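Local structure of UDP-N-acetylglucosamine--peptide N-acetylglucosaminyltransferase stabilizing protein GtfB (Streptococcus gordonii, 5E9T) at residues E53-P58 and N121-C126; E87-H92 and V105-K110; S175-I180 and F203-S208; H293-E298 and E319-L324. The protein binds the serine-rich repeat adhesin GspB and, in a heterotetramer with GtfA, supports transfer of the first GlcNAc from UDP-GlcNAc. All coordinates share one frame; numbering follows the deposited sequence.

Contact 1 of 4, residues E53-P58 and N121-C126; sequences EGVDHP and NKQGRC
The aliphatic chain of Lys-122 runs past the carbonyl of Val-55, with CG 3.3 Å from Val-55 O. Its CG is wedged between the backbone N and the carbonyl carbon (chi1 67°), and the chain beyond is extended, which carries the ammonium away to Asp-39, by a salt bridge, and to the carbonyl of Leu-37. A long flexible residue suits this place, since its methylenes cover one loop while its charge reaches another. Asp-56 crosses Lys-122 at about a right angle; its carboxylate pairs with Arg-98 instead. Beside the lysine, Gln-123 CG packs on Val-55 CB at 3.8 Å, a contact of methylene with branched carbon.

Residues 121-124 form a type I turn that brings Lys-122 O to the other loop. Lys-122 O accepts a weak hydrogen bond from His-57 N (3.1 Å), and Pro-58, which has no N-H to give, lays its ring against it, Pro-58 CG lying 3.3 Å from the same Lys-122 O. Gly-124 closes the turn with positive phi (85°), a backbone region that glycine enters most readily. Away from residues 121-126, the His-57 ring meets Tyr-255 of the Gtf1 chain with planes about 10° apart. With one weak bond across and the charges paired elsewhere, the two loops are joined mainly by van der Waals contact around two backbone carbonyls, Val-55 O and Lys-122 O.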
# COMPACT_ATOMS: atom_id res chain seq x y z
N GLU B 53 -17.91 33.85 -17.18
CA GLU B 53 -19.20 33.37 -17.65
C GLU B 53 -19.16 33.08 -19.15
O GLU B 53 -18.41 33.69 -19.90
CB GLU B 53 -20.30 34.39 -17.36
CG GLU B 53 -20.32 34.89 -15.92
CD GLU B 53 -21.64 35.55 -15.54
OE1 GLU B 53 -22.40 35.93 -16.45
OE2 GLU B 53 -21.90 35.68 -14.32
N GLY B 54 -19.98 32.12 -19.56
CA GLY B 54 -20.10 31.79 -20.97
C GLY B 54 -18.91 31.07 -21.55
O GLY B 54 -18.65 31.18 -22.75
N VAL B 55 -18.16 30.33 -20.72
CA VAL B 55 -17.04 29.52 -21.18
C VAL B 55 -17.44 28.06 -21.07
O VAL B 55 -17.84 27.61 -19.99
CB VAL B 55 -15.76 29.80 -20.37
CG1 VAL B 55 -14.56 29.17 -21.06
CG2 VAL B 55 -15.57 31.29 -20.17
N ASP B 56 -17.40 27.33 -22.18
CA ASP B 56 -17.55 25.88 -22.14
C ASP B 56 -16.30 25.27 -22.78
O ASP B 56 -16.24 25.11 -24.00
CB ASP B 56 -18.83 25.48 -22.86
CG ASP B 56 -19.44 24.21 -22.32
OD1 ASP B 56 -18.69 23.24 -22.07
OD2 ASP B 56 -20.67 24.19 -22.12
N HIS B 57 -15.35 24.86 -21.95
CA HIS B 57 -14.20 24.05 -22.38
C HIS B 57 -13.80 23.16 -21.22
O HIS B 57 -12.78 23.39 -20.56
CB HIS B 57 -13.04 24.93 -22.84
CG HIS B 57 -11.98 24.19 -23.60
ND1 HIS B 57 -12.27 23.17 -24.48
CD2 HIS B 57 -10.63 24.32 -23.61
CE1 HIS B 57 -11.15 22.70 -25.00
NE2 HIS B 57 -10.14 23.39 -24.49
N PRO B 58 -14.60 22.14 -20.92
CA PRO B 58 -14.34 21.34 -19.72
C PRO B 58 -13.06 20.52 -19.82
O PRO B 58 -12.36 20.56 -20.83
CB PRO B 58 -15.57 20.42 -19.64
CG PRO B 58 -16.61 21.08 -20.50
CD PRO B 58 -15.84 21.74 -21.59
N ASN B 121 -16.30 22.22 -13.12
CA ASN B 121 -17.35 22.99 -13.75
C ASN B 121 -17.22 22.87 -15.28
O ASN B 121 -16.40 22.12 -15.80
CB ASN B 121 -17.30 24.44 -13.27
CG ASN B 121 -15.94 25.08 -13.48
OD1 ASN B 121 -15.18 24.68 -14.36
ND2 ASN B 121 -15.63 26.08 -12.67
N LYS B 122 -18.06 23.61 -16.00
CA LYS B 122 -17.97 23.60 -17.46
C LYS B 122 -16.73 24.31 -17.97
O LYS B 122 -16.35 24.11 -19.13
CB LYS B 122 -19.23 24.22 -18.08
CG LYS B 122 -19.41 25.71 -17.82
CD LYS B 122 -20.72 26.20 -18.42
CE LYS B 122 -21.08 27.59 -17.92
NZ LYS B 122 -22.53 27.89 -18.13
N GLN B 123 -16.08 25.12 -17.14
CA GLN B 123 -14.86 25.81 -17.54
C GLN B 123 -13.62 24.95 -17.33
O GLN B 123 -12.51 25.41 -17.65
CB GLN B 123 -14.70 27.12 -16.77
CG GLN B 123 -15.83 28.13 -16.96
CD GLN B 123 -17.06 27.81 -16.12
OE1 GLN B 123 -17.18 26.73 -15.56
NE2 GLN B 123 -17.98 28.77 -16.03
N GLY B 124 -13.77 23.73 -16.82
CA GLY B 124 -12.65 22.84 -16.60
C GLY B 124 -11.91 23.03 -15.30
O GLY B 124 -10.99 22.25 -15.01
N ARG B 125 -12.26 24.04 -14.51
CA ARG B 125 -11.64 24.25 -13.22
C ARG B 125 -12.28 23.37 -12.15
O ARG B 125 -13.44 22.97 -12.26
CB ARG B 125 -11.74 25.71 -12.80
CG ARG B 125 -10.64 26.14 -11.87
CD ARG B 125 -10.97 27.44 -11.16
NE ARG B 125 -12.32 27.43 -10.62
CZ ARG B 125 -12.65 27.96 -9.45
NH1 ARG B 125 -11.72 28.51 -8.69
NH2 ARG B 125 -13.90 27.93 -9.02
N CYS B 126 -11.50 23.06 -11.11
CA CYS B 126 -12.02 22.36 -9.94
C CYS B 126 -12.41 23.41 -8.90
O CYS B 126 -11.55 24.04 -8.28
CB CYS B 126 -10.97 21.40 -9.38
SG CYS B 126 -11.33 20.74 -7.73

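Contact 2 of 4, residues E87-H92 and V105-K110; sequences ERARIH and VDWLDK
Ala-89 and Trp-107 face each other in the antiparallel beta hairpin of strands 86-94 and 101-108, as a non-hydrogen-bonded pair. The methyl of Ala-89 lies over the indole: a CH-pi contact puts CB 3.7 Å from the centroid of the six-membered ring of Trp-107 and 20° off its normal. A small residue fits here because the ring folds back across the strand. Val-105 CG2 adds to the same apolar face, 3.7 Å from Ala-89 CB and 3.8 Å from Ile-91 CG1; with chi1 at 54° setting CG1 in the cramped place, CG2 is swung opposite the backbone N, where both neighbours meet it.

Arg-90 and Asp-106 form the hydrogen-bonded pair between, Arg-90 N giving to Asp-106 O at 2.8 Å and Asp-106 N to Arg-90 O at 2.6 Å. On their face of the sheet, Leu-108 CD1 lies over the guanidinium of Arg-90, 3.8 Å from its CZ. Asp-106 OD2 takes a weak bond at the edge of the His-92 ring, from NE2 at 3.4 Å, while OD1 is held by Gln-104 and Ser-117. Near the loop end, Arg-88 NH2 comes within 3.6 Å of Lys-110 NZ, a like-charge approach probably eased by the cation-pi contact of Arg-88 with Tyr-195 of the Gtf1 chain.

Strand 79-83 flanks the hairpin on one edge, where Arg-88 and Ala-89 both face Val-81 in a classic beta bulge. Strand 114-120 lies along the other, supplying Glu-118 to Trp-107 NE1.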
# COMPACT_ATOMS: atom_id res chain seq x y z
N GLU B 87 -5.56 1.15 -7.91
CA GLU B 87 -6.60 2.16 -8.11
C GLU B 87 -6.47 3.28 -7.10
O GLU B 87 -6.32 3.05 -5.89
CB GLU B 87 -7.99 1.53 -8.02
CG GLU B 87 -9.11 2.49 -8.38
CD GLU B 87 -10.48 1.86 -8.26
OE1 GLU B 87 -10.62 0.90 -7.47
OE2 GLU B 87 -11.41 2.31 -8.96
N ARG B 88 -6.53 4.51 -7.60
CA ARG B 88 -6.39 5.70 -6.77
C ARG B 88 -7.63 6.59 -6.87
O ARG B 88 -8.20 6.94 -5.83
CB ARG B 88 -5.11 6.46 -7.14
CG ARG B 88 -3.86 5.75 -6.64
CD ARG B 88 -4.00 5.34 -5.17
NE ARG B 88 -2.74 4.89 -4.60
CZ ARG B 88 -2.49 3.64 -4.22
NH1 ARG B 88 -3.42 2.70 -4.35
NH2 ARG B 88 -1.31 3.33 -3.71
N ALA B 89 -8.01 7.02 -8.06
CA ALA B 89 -9.20 7.85 -8.22
C ALA B 89 -10.16 7.24 -9.24
O ALA B 89 -9.78 6.41 -10.07
CB ALA B 89 -8.83 9.27 -8.65
N ARG B 90 -11.42 7.66 -9.15
CA ARG B 90 -12.41 7.46 -10.19
C ARG B 90 -12.74 8.81 -10.81
O ARG B 90 -13.07 9.75 -10.09
CB ARG B 90 -13.68 6.81 -9.65
CG ARG B 90 -13.44 5.64 -8.73
CD ARG B 90 -14.68 4.77 -8.61
NE ARG B 90 -14.43 3.62 -7.75
CZ ARG B 90 -14.47 3.67 -6.42
NH1 ARG B 90 -14.75 4.81 -5.81
NH2 ARG B 90 -14.23 2.58 -5.71
N ILE B 91 -12.65 8.90 -12.13
CA ILE B 91 -13.03 10.11 -12.86
C ILE B 91 -14.43 9.90 -13.42
O ILE B 91 -14.66 8.97 -14.21
CB ILE B 91 -12.03 10.44 -13.98
CG1 ILE B 91 -10.69 10.84 -13.39
CG2 ILE B 91 -12.58 11.54 -14.87
CD1 ILE B 91 -9.53 10.15 -14.03
N HIS B 92 -15.36 10.76 -13.02
CA HIS B 92 -16.75 10.65 -13.41
C HIS B 92 -17.07 11.63 -14.53
O HIS B 92 -16.62 12.78 -14.51
CB HIS B 92 -17.67 10.88 -12.22
CG HIS B 92 -17.58 9.81 -11.18
ND1 HIS B 92 -18.05 8.53 -11.40
CD2 HIS B 92 -17.06 9.82 -9.93
CE1 HIS B 92 -17.83 7.80 -10.32
NE2 HIS B 92 -17.24 8.55 -9.41
N VAL B 105 -13.91 13.96 -9.87
CA VAL B 105 -12.89 12.93 -9.69
C VAL B 105 -12.85 12.53 -8.22
O VAL B 105 -12.70 13.39 -7.34
CB VAL B 105 -11.52 13.39 -10.20
CG1 VAL B 105 -11.10 14.71 -9.58
CG2 VAL B 105 -10.47 12.32 -9.94
N ASP B 106 -12.98 11.23 -7.96
CA ASP B 106 -13.15 10.69 -6.61
C ASP B 106 -11.86 10.00 -6.18
O ASP B 106 -11.55 8.90 -6.64
CB ASP B 106 -14.30 9.69 -6.59
CG ASP B 106 -15.63 10.34 -6.31
OD1 ASP B 106 -15.68 11.58 -6.20
OD2 ASP B 106 -16.64 9.60 -6.21
N TRP B 107 -11.13 10.62 -5.24
CA TRP B 107 -9.87 10.06 -4.77
C TRP B 107 -10.10 9.03 -3.67
O TRP B 107 -10.99 9.19 -2.83
CB TRP B 107 -8.95 11.17 -4.27
CG TRP B 107 -8.45 12.04 -5.38
CD1 TRP B 107 -8.93 13.25 -5.75
CD2 TRP B 107 -7.37 11.74 -6.28
NE1 TRP B 107 -8.22 13.74 -6.82
CE2 TRP B 107 -7.26 12.83 -7.16
CE3 TRP B 107 -6.49 10.66 -6.43
CZ2 TRP B 107 -6.30 12.88 -8.18
CZ3 TRP B 107 -5.54 10.71 -7.43
CH2 TRP B 107 -5.46 11.81 -8.29
N LEU B 108 -9.29 7.98 -3.67
CA LEU B 108 -9.42 6.88 -2.73
C LEU B 108 -8.15 6.74 -1.91
O LEU B 108 -7.10 7.27 -2.27
CB LEU B 108 -9.70 5.55 -3.46
CG LEU B 108 -10.74 5.57 -4.58
CD1 LEU B 108 -10.86 4.20 -5.23
CD2 LEU B 108 -12.08 6.04 -4.06
N ASP B 109 -8.27 6.04 -0.78
CA ASP B 109 -7.09 5.61 -0.04
C ASP B 109 -6.69 4.21 -0.51
O ASP B 109 -7.34 3.61 -1.37
CB ASP B 109 -7.33 5.68 1.47
CG ASP B 109 -8.48 4.80 1.94
OD1 ASP B 109 -8.79 3.78 1.29
OD2 ASP B 109 -9.07 5.13 3.00
N LYS B 110 -5.63 3.68 0.08
CA LYS B 110 -5.07 2.42 -0.40
C LYS B 110 -5.96 1.23 -0.11
O LYS B 110 -5.78 0.17 -0.72
CB LYS B 110 -3.68 2.21 0.19
CG LYS B 110 -2.67 3.27 -0.23
CD LYS B 110 -1.28 2.96 0.29
CE LYS B 110 -0.29 4.02 -0.16
NZ LYS B 110 0.90 3.44 -0.85

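Contact 3 of 4, residues S175-I180 and F203-S208; sequences SRVDFI and FLVSHS
Val-177 places one methyl over the side of Leu-204, CG2 lying 3.7 Å from Leu-204 CB. The contact joins two helices, 176-186 and 201-207, that lie on the same face of the parallel sheet of a Rossmann-like domain; strand 194-196 comes between them in sequence. Their short axes approach to 9.5 Å and cross at -77°, steep enough that the helices touch at one patch and do not run alongside each other.

Branched residues fill that patch because their methyls sit close to the backbone and spread in two directions. The other branch of Val-177, CG1, is anti to the backbone N (chi1 165°) and reaches the C-terminal end of helix 201-207, 3.7 Å from Ser-208 OG. One turn further along helix 176-186, Ile-180 crosses Val-205 at about a right angle. Here Val-205 CG1 is the meeting point: it lies 3.8 Å from Ile-180 CG2 and 3.9 Å from Ile-180 CD1, nested between two branches of one side chain. Both Ile-180 and Val-205 also rest on Leu-4 of strand 2-5, which makes this inner end the buried one, whereas Ser-208 is exposed.

No hydrogen bond spans the two segments; two hydroxyls are used within their own segments. The Ser-208 hydroxyl turns back to Leu-204 O, within the same final turn, although the modelled length of that bond is doubtful. At the other helix, N-cap Ser-175 gives its OG hydrogen to Asp-178 OD2 at 2.8 Å, on the lone pair anti to the second carboxylate oxygen.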
# COMPACT_ATOMS: atom_id res chain seq x y z
N SER B 175 -27.99 27.45 8.34
CA SER B 175 -28.67 26.46 7.51
C SER B 175 -28.60 26.86 6.04
O SER B 175 -28.29 28.01 5.70
CB SER B 175 -30.12 26.26 7.94
OG SER B 175 -30.96 27.23 7.33
N ARG B 176 -28.89 25.88 5.18
CA ARG B 176 -28.92 26.12 3.74
C ARG B 176 -29.97 27.15 3.36
O ARG B 176 -29.76 27.96 2.45
CB ARG B 176 -29.17 24.80 3.01
CG ARG B 176 -29.19 24.90 1.50
CD ARG B 176 -28.26 23.86 0.89
NE ARG B 176 -28.69 22.49 1.16
CZ ARG B 176 -27.87 21.46 1.27
NH1 ARG B 176 -26.56 21.64 1.13
NH2 ARG B 176 -28.34 20.24 1.51
N VAL B 177 -31.12 27.12 4.03
CA VAL B 177 -32.16 28.12 3.78
C VAL B 177 -31.63 29.51 4.05
O VAL B 177 -31.78 30.43 3.24
CB VAL B 177 -33.42 27.81 4.62
CG1 VAL B 177 -34.33 29.02 4.65
CG2 VAL B 177 -34.15 26.60 4.07
N ASP B 178 -30.97 29.69 5.20
CA ASP B 178 -30.43 31.00 5.54
C ASP B 178 -29.37 31.46 4.55
O ASP B 178 -29.18 32.66 4.36
CB ASP B 178 -29.87 30.98 6.96
CG ASP B 178 -30.97 30.94 8.02
OD1 ASP B 178 -31.43 32.03 8.42
OD2 ASP B 178 -31.36 29.83 8.42
N PHE B 179 -28.66 30.52 3.91
CA PHE B 179 -27.67 30.91 2.92
C PHE B 179 -28.34 31.40 1.64
O PHE B 179 -27.98 32.46 1.11
CB PHE B 179 -26.72 29.75 2.62
CG PHE B 179 -25.69 30.08 1.58
CD1 PHE B 179 -24.95 31.24 1.67
CD2 PHE B 179 -25.47 29.23 0.50
CE1 PHE B 179 -24.00 31.56 0.72
CE2 PHE B 179 -24.53 29.54 -0.46
CZ PHE B 179 -23.79 30.71 -0.35
N ILE B 180 -29.31 30.64 1.13
CA ILE B 180 -30.04 31.04 -0.08
C ILE B 180 -30.67 32.41 0.12
O ILE B 180 -30.64 33.27 -0.76
CB ILE B 180 -31.10 29.98 -0.42
CG1 ILE B 180 -30.46 28.61 -0.62
CG2 ILE B 180 -31.87 30.38 -1.66
CD1 ILE B 180 -31.45 27.47 -0.56
N PHE B 203 -38.51 25.03 -1.48
CA PHE B 203 -39.77 25.35 -0.85
C PHE B 203 -39.53 26.08 0.47
O PHE B 203 -40.06 27.17 0.70
CB PHE B 203 -40.60 24.09 -0.67
CG PHE B 203 -41.72 24.27 0.27
CD1 PHE B 203 -42.42 25.47 0.37
CD2 PHE B 203 -42.06 23.24 1.10
CE1 PHE B 203 -43.42 25.62 1.28
CE2 PHE B 203 -43.04 23.39 1.98
CZ PHE B 203 -43.74 24.56 2.08
N LEU B 204 -38.67 25.52 1.32
CA LEU B 204 -38.47 26.10 2.64
C LEU B 204 -37.97 27.55 2.58
O LEU B 204 -38.11 28.28 3.56
CB LEU B 204 -37.50 25.25 3.45
CG LEU B 204 -37.84 23.76 3.55
CD1 LEU B 204 -36.58 22.95 3.74
CD2 LEU B 204 -38.83 23.47 4.67
N VAL B 205 -37.41 28.00 1.45
CA VAL B 205 -37.18 29.43 1.31
C VAL B 205 -38.52 30.17 1.25
O VAL B 205 -38.65 31.29 1.78
CB VAL B 205 -36.33 29.71 0.06
CG1 VAL B 205 -34.88 29.20 0.26
CG2 VAL B 205 -37.03 29.11 -1.12
N SER B 206 -39.52 29.57 0.61
CA SER B 206 -40.81 30.24 0.52
C SER B 206 -41.56 30.14 1.84
O SER B 206 -42.04 31.15 2.35
CB SER B 206 -41.65 29.66 -0.62
OG SER B 206 -42.78 30.50 -0.82
N HIS B 207 -41.64 28.93 2.41
CA HIS B 207 -42.34 28.75 3.68
C HIS B 207 -41.83 29.68 4.77
O HIS B 207 -42.58 30.05 5.68
CB HIS B 207 -42.22 27.29 4.14
CG HIS B 207 -42.53 27.08 5.59
ND1 HIS B 207 -41.62 27.36 6.59
CD2 HIS B 207 -43.65 26.63 6.21
CE1 HIS B 207 -42.16 27.09 7.76
NE2 HIS B 207 -43.39 26.64 7.56
N SER B 208 -40.56 30.07 4.70
CA SER B 208 -39.94 30.93 5.71
C SER B 208 -40.00 32.41 5.37
O SER B 208 -39.52 33.23 6.16
CB SER B 208 -38.49 30.50 5.93
OG SER B 208 -37.82 30.31 4.70

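Contact 4 of 4, residues H293-E298 and E319-L324; sequences HSDQIE and EMSPKL
Asp-295 and Ser-321 meet through their polar ends, the hydroxyl OG giving to carboxylate OD1; the modelled separation is too short to trust, so the details of the bond are doubtful. Both groups sit between their own backbone N and carbonyl carbon (Asp-295 chi1 48°, Ser-321 chi1 72°), which turns each toward the other loop. The second oxygen faces Lys-323, whose methylenes pass alongside: Asp-295 OD2 lies 3.3 Å from Lys-323 CD. The ammonium goes on beyond, leaving Lys-323 NZ 4.2 Å from Asp-295 OD2, too far for a salt bridge yet probably close enough for some electrostatic attraction. Gln-296 crosses the lysine at about a right angle, its CB 3.5 Å from Lys-323 NZ, so the long side chain is flanked by two consecutive residues.

A second shell sets the carboxylate. Ser-294 OG donates to Asp-295 OD1 at 3.1 Å, from above the carboxylate plane, and so grips the oxygen that also faces Ser-321. The peptide before Gln-296 is modelled cis, which is uncertain at this resolution; Gln-296 O is hydrogen-bonded to His-359 ND1.

Further out, His-293 O takes a hydrogen bond from Thr-318 OG1, a link between the two loops just ahead of the contact, and the His-293 ring stacks on His-76 of the antiparallel sheet region. Ile-297 and the selenomethionine Met-320 both pack on Ile-314 of strand 311-315. The loops follow strands 287-291 and 311-315, with helix 300-306 between, an arrangement consistent with neighbouring beta-to-alpha connections in the second Rossmann-like domain of a GT-B fold.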
# COMPACT_ATOMS: atom_id res chain seq x y z
N HIS B 293 -25.32 0.16 -26.96
CA HIS B 293 -23.93 -0.02 -26.56
C HIS B 293 -23.37 -1.39 -26.94
O HIS B 293 -22.25 -1.47 -27.44
CB HIS B 293 -23.77 0.27 -25.08
CG HIS B 293 -23.62 1.73 -24.80
ND1 HIS B 293 -24.51 2.45 -24.03
CD2 HIS B 293 -22.71 2.63 -25.25
CE1 HIS B 293 -24.13 3.72 -23.99
NE2 HIS B 293 -23.04 3.85 -24.72
N SER B 294 -24.13 -2.46 -26.72
CA SER B 294 -23.76 -3.73 -27.32
C SER B 294 -24.93 -4.69 -27.22
O SER B 294 -25.96 -4.40 -26.60
CB SER B 294 -22.52 -4.36 -26.67
OG SER B 294 -21.94 -5.30 -27.57
N ASP B 295 -24.73 -5.86 -27.80
CA ASP B 295 -25.84 -6.67 -28.19
C ASP B 295 -26.24 -7.66 -27.06
O ASP B 295 -25.55 -7.78 -26.07
CB ASP B 295 -25.44 -7.37 -29.51
CG ASP B 295 -24.08 -8.01 -29.45
OD1 ASP B 295 -23.07 -7.31 -29.69
OD2 ASP B 295 -24.03 -9.22 -29.18
N GLN B 296 -27.38 -8.34 -27.23
CA GLN B 296 -28.17 -8.06 -28.41
C GLN B 296 -29.52 -7.44 -28.21
O GLN B 296 -30.26 -7.71 -27.25
CB GLN B 296 -28.30 -9.33 -29.26
CG GLN B 296 -28.52 -9.00 -30.73
CD GLN B 296 -29.58 -9.82 -31.33
OE1 GLN B 296 -30.48 -10.32 -30.66
NE2 GLN B 296 -29.51 -9.97 -32.64
N ILE B 297 -29.80 -6.58 -29.18
CA ILE B 297 -31.07 -5.91 -29.36
C ILE B 297 -32.13 -6.99 -29.27
O ILE B 297 -32.09 -7.97 -30.03
CB ILE B 297 -31.10 -5.20 -30.72
CG1 ILE B 297 -30.07 -4.07 -30.80
CG2 ILE B 297 -32.50 -4.79 -31.06
CD1 ILE B 297 -28.69 -4.53 -31.28
N GLU B 298 -33.10 -6.83 -28.38
CA GLU B 298 -34.03 -7.92 -28.14
C GLU B 298 -34.97 -8.02 -29.33
O GLU B 298 -35.71 -7.07 -29.63
CB GLU B 298 -34.79 -7.70 -26.83
CG GLU B 298 -35.58 -8.89 -26.33
CD GLU B 298 -36.71 -9.28 -27.27
OE1 GLU B 298 -36.93 -10.49 -27.45
OE2 GLU B 298 -37.35 -8.37 -27.83
N GLU B 319 -17.25 -0.69 -30.74
CA GLU B 319 -17.25 -1.60 -31.86
C GLU B 319 -18.17 -2.78 -31.59
O GLU B 319 -18.39 -3.17 -30.44
CB GLU B 319 -15.85 -2.13 -32.17
CG GLU B 319 -14.75 -1.17 -31.92
CD GLU B 319 -13.43 -1.74 -32.35
OE1 GLU B 319 -12.92 -2.62 -31.64
OE2 GLU B 319 -12.90 -1.31 -33.39
N MSE B 320 -18.69 -3.33 -32.67
CA MSE B 320 -19.78 -4.27 -32.64
C MSE B 320 -19.27 -5.74 -32.59
O MSE B 320 -18.34 -6.10 -33.31
CB MSE B 320 -20.65 -4.00 -33.86
CG MSE B 320 -20.90 -2.53 -34.10
SE MSE B 320 -22.44 -2.25 -35.26
CE MSE B 320 -23.62 -1.31 -34.02
N SER B 321 -19.85 -6.57 -31.71
CA SER B 321 -19.48 -7.98 -31.62
C SER B 321 -19.93 -8.71 -32.88
O SER B 321 -21.04 -8.48 -33.37
CB SER B 321 -20.12 -8.63 -30.40
OG SER B 321 -21.52 -8.79 -30.61
N PRO B 322 -19.14 -9.66 -33.40
CA PRO B 322 -19.61 -10.42 -34.57
C PRO B 322 -20.97 -11.09 -34.34
O PRO B 322 -21.60 -11.50 -35.33
CB PRO B 322 -18.49 -11.45 -34.80
CG PRO B 322 -17.26 -10.72 -34.35
CD PRO B 322 -17.71 -9.92 -33.12
N LYS B 323 -21.44 -11.18 -33.10
CA LYS B 323 -22.82 -11.59 -32.83
C LYS B 323 -23.82 -10.70 -33.57
O LYS B 323 -24.78 -11.21 -34.17
CB LYS B 323 -23.08 -11.58 -31.33
CG LYS B 323 -24.28 -12.41 -30.86
CD LYS B 323 -25.58 -11.61 -30.86
CE LYS B 323 -26.73 -12.41 -30.27
NZ LYS B 323 -26.74 -12.38 -28.78
N LEU B 324 -23.65 -9.37 -33.50
CA LEU B 324 -24.51 -8.51 -34.32
C LEU B 324 -23.97 -8.33 -35.74
O LEU B 324 -24.76 -8.19 -36.67
CB LEU B 324 -24.74 -7.14 -33.69
CG LEU B 324 -23.80 -6.00 -34.05
CD1 LEU B 324 -24.38 -4.68 -33.60
CD2 LEU B 324 -22.70 -6.32 -33.20

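In the fold
From the N terminus, the chain first lays down strands of the parallel sheet, then leaves at 53-58 for the antiparallel sheet. Contact 1 closes a long loop when the turn after strand 114-120, at 121-126, meets the outgoing segment, and contact 2, a hairpin inside that sheet, is nested within it; their centres are about 22 Å apart. After the last antiparallel strand, contact 3 closes a shorter loop in series, seating two helices beside the parallel sheet. Contact 4 follows much later, joining two loops in the C-terminal part. No contacts cross. Contacts 3 and 4 lie on opposite sides of the chain's centre, about 50 Å between their own centres.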